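Local coordinates for protein thioredoxin (TrxA-1) (Sulfolobus solfataricus, PDB 3TCO) that probably reduces disulfide bonds in other proteins, as a thioredoxin that cycles a redox-active pair of cysteines between disulfide and dithiol, at residues 28-33 against 60-65. Numbering follows the deposited sequence.
Sequences CWAEWC and NVDENQ
The indole nitrogen of Trp32, NE1, donates to Asp62 OD2 at 2.7 Å between the loop after strand 23-29 and the loop after strand 55-60. The bond is nearly straight (161° at the hydrogen), and because the oxygen lies close to the ring plane the carboxylate meets the indole at its edge; OD2 accepts through its syn lone pair. Ring and carboxylate planes differ by only 27°. With CG lodged between the backbone N and carbonyl carbon (chi1 46°), the Trp32 indole folds back over Ala30, whose CB sits against one face near the rim.

At the strand ends, the backbones pair at a single parallel bridge, Trp29 with Asn60: beside it Val61 N donates to Trp29 O at 2.9 Å, while Asn60 CA makes a CA-H...O contact with the same oxygen. The bridge pair send their side chains to the same face of the sheet. Asn60 CA lies over the five-membered ring, 4.0 Å from its centroid, a CH-pi contact; its ND2 stands over the six-membered part, 3.6 Å from Trp29 CZ2, with the amide turned steeply to the indole. That ND2 also donates to a water that accepts from Glu31 N, joining the loop backbone to the Asn60 side chain. Val61 supplies the apolar side, CG1 to Cys28 CB at 3.9 Å and CG2 to Ala30 CB.

Ala30 to Cys33 is a type I turn, and Cys33, disulfide-bonded to Cys36, occupies the N-cap position of helix 34-49. The C-terminal end of central strand 23-29 thus leads into the Trp-Cys-x-x-Cys redox site of the thioredoxin fold, flanked by the loop after parallel strand 55-60, to which Trp32-Asp62 ties it.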
loop_
_atom_site.group_PDB
_atom_site.type_symbol
_atom_site.label_atom_id
_atom_site.label_comp_id
_atom_site.label_asym_id
_atom_site.label_seq_id
_atom_site.Cartn_x
_atom_site.Cartn_y
_atom_site.Cartn_z
ATOM N N CYS A 28 -1.213 -4.131 -2.235
ATOM C CA CYS A 28 -1.589 -5.543 -2.199
ATOM C C CYS A 28 -1.154 -6.114 -3.553
ATOM O O CYS A 28 -1.637 -5.688 -4.610
ATOM C CB CYS A 28 -3.095 -5.653 -1.982
ATOM S SG CYS A 28 -3.637 -4.879 -0.400
ATOM N N TRP A 29 -0.231 -7.073 -3.520
ATOM C CA TRP A 29 0.329 -7.629 -4.749
ATOM C C TRP A 29 0.589 -9.133 -4.698
ATOM O O TRP A 29 0.328 -9.791 -3.699
ATOM C CB TRP A 29 1.669 -6.955 -5.019
ATOM C CG TRP A 29 2.681 -7.341 -3.960
ATOM C CD1 TRP A 29 2.663 -6.982 -2.642
ATOM C CD2 TRP A 29 3.795 -8.232 -4.116
ATOM N NE1 TRP A 29 3.690 -7.600 -1.965
ATOM C CE2 TRP A 29 4.401 -8.372 -2.844
ATOM C CE3 TRP A 29 4.336 -8.930 -5.204
ATOM C CZ2 TRP A 29 5.524 -9.181 -2.628
ATOM C CZ3 TRP A 29 5.455 -9.737 -4.993
ATOM C CH2 TRP A 29 6.037 -9.854 -3.710
ATOM N N ALA A 30 1.148 -9.636 -5.795
ATOM C CA ALA A 30 1.527 -11.040 -5.955
ATOM C C ALA A 30 2.510 -11.088 -7.123
ATOM O O ALA A 30 2.374 -10.324 -8.081
ATOM C CB ALA A 30 0.303 -11.905 -6.247
ATOM N N GLU A 31 3.499 -11.973 -7.049
ATOM C CA GLU A 31 4.507 -12.066 -8.106
ATOM C C GLU A 31 3.984 -12.476 -9.494
ATOM O O GLU A 31 4.571 -12.113 -10.516
ATOM C CB GLU A 31 5.619 -13.035 -7.683
ATOM C CG GLU A 31 6.971 -12.690 -8.288
ATOM C CD GLU A 31 8.016 -13.763 -8.057
ATOM O OE1 GLU A 31 8.022 -14.371 -6.963
ATOM O OE2 GLU A 31 8.845 -13.991 -8.967
ATOM N N TRP A 32 2.882 -13.216 -9.531
ATOM C CA TRP A 32 2.322 -13.687 -10.800
ATOM C C TRP A 32 1.459 -12.656 -11.518
ATOM O O TRP A 32 0.946 -12.915 -12.612
ATOM C CB TRP A 32 1.469 -14.932 -10.554
ATOM C CG TRP A 32 0.535 -14.786 -9.377
ATOM C CD1 TRP A 32 0.697 -15.327 -8.135
ATOM C CD2 TRP A 32 -0.736 -14.118 -9.360
ATOM N NE1 TRP A 32 -0.395 -15.055 -7.351
ATOM C CE2 TRP A 32 -1.292 -14.314 -8.073
ATOM C CE3 TRP A 32 -1.461 -13.379 -10.306
ATOM C CZ2 TRP A 32 -2.545 -13.799 -7.706
ATOM C CZ3 TRP A 32 -2.709 -12.867 -9.944
ATOM C CH2 TRP A 32 -3.237 -13.082 -8.651
ATOM N N CYS A 33 1.295 -11.498 -10.892
ATOM C CA CYS A 33 0.451 -10.443 -11.420
ATOM C C CYS A 33 1.232 -9.435 -12.262
ATOM O O CYS A 33 2.075 -8.696 -11.751
ATOM C CB CYS A 33 -0.280 -9.795 -10.235
ATOM S SG CYS A 33 -0.967 -8.120 -10.432
ATOM N N ASN A 60 1.578 -9.126 0.429
ATOM C CA ASN A 60 1.476 -10.132 -0.615
ATOM C C ASN A 60 0.173 -10.869 -0.306
ATOM O O ASN A 60 0.019 -11.456 0.768
ATOM C CB ASN A 60 2.661 -11.080 -0.574
ATOM C CG ASN A 60 2.572 -12.137 -1.640
ATOM O OD1 ASN A 60 1.643 -12.943 -1.636
ATOM N ND2 ASN A 60 3.528 -12.134 -2.567
ATOM N N VAL A 61 -0.777 -10.812 -1.232
ATOM C CA VAL A 61 -2.074 -11.428 -0.996
ATOM C C VAL A 61 -2.077 -12.940 -0.825
ATOM O O VAL A 61 -2.915 -13.456 -0.108
ATOM C CB VAL A 61 -3.121 -11.038 -2.088
ATOM C CG1 VAL A 61 -3.349 -9.518 -2.076
ATOM C CG2 VAL A 61 -2.671 -11.499 -3.459
ATOM N N ASP A 62 -1.151 -13.659 -1.453
ATOM C CA ASP A 62 -1.164 -15.115 -1.283
ATOM C C ASP A 62 -0.702 -15.560 0.098
ATOM O O ASP A 62 -1.045 -16.656 0.536
ATOM C CB ASP A 62 -0.337 -15.811 -2.361
ATOM C CG ASP A 62 -0.951 -15.666 -3.726
ATOM O OD1 ASP A 62 -2.196 -15.555 -3.791
ATOM O OD2 ASP A 62 -0.196 -15.668 -4.724
ATOM N N GLU A 63 0.067 -14.725 0.788
ATOM C CA GLU A 63 0.503 -15.078 2.143
ATOM C C GLU A 63 -0.323 -14.380 3.223
ATOM O O GLU A 63 -0.101 -14.604 4.414
ATOM C CB GLU A 63 1.983 -14.744 2.359
ATOM C CG GLU A 63 2.655 -14.051 1.206
ATOM C CD GLU A 63 4.164 -13.994 1.372
ATOM O OE1 GLU A 63 4.769 -15.049 1.668
ATOM O OE2 GLU A 63 4.745 -12.903 1.191
ATOM N N ASN A 64 -1.280 -13.554 2.812
ATOM C CA ASN A 64 -2.128 -12.812 3.746
ATOM C C ASN A 64 -3.581 -12.838 3.285
ATOM O O ASN A 64 -4.227 -11.796 3.181
ATOM C CB ASN A 64 -1.652 -11.355 3.835
ATOM C CG ASN A 64 -0.257 -11.237 4.406
ATOM O OD1 ASN A 64 -0.050 -11.435 5.603
ATOM N ND2 ASN A 64 0.715 -10.938 3.548
ATOM N N GLN A 65 -4.095 -14.035 3.016
ATOM C CA GLN A 65 -5.457 -14.168 2.527
ATOM C C GLN A 65 -6.514 -13.540 3.420
ATOM O O GLN A 65 -7.410 -12.842 2.939
ATOM C CB GLN A 65 -5.776 -15.642 2.269
ATOM C CG GLN A 65 -4.950 -16.228 1.140
ATOM C CD GLN A 65 -5.254 -17.690 0.861
ATOM O OE1 GLN A 65 -4.998 -18.567 1.696
ATOM N NE2 GLN A 65 -5.801 -17.962 -0.321
HETATM O O HOH W 1 3.893 -13.717 -4.867
#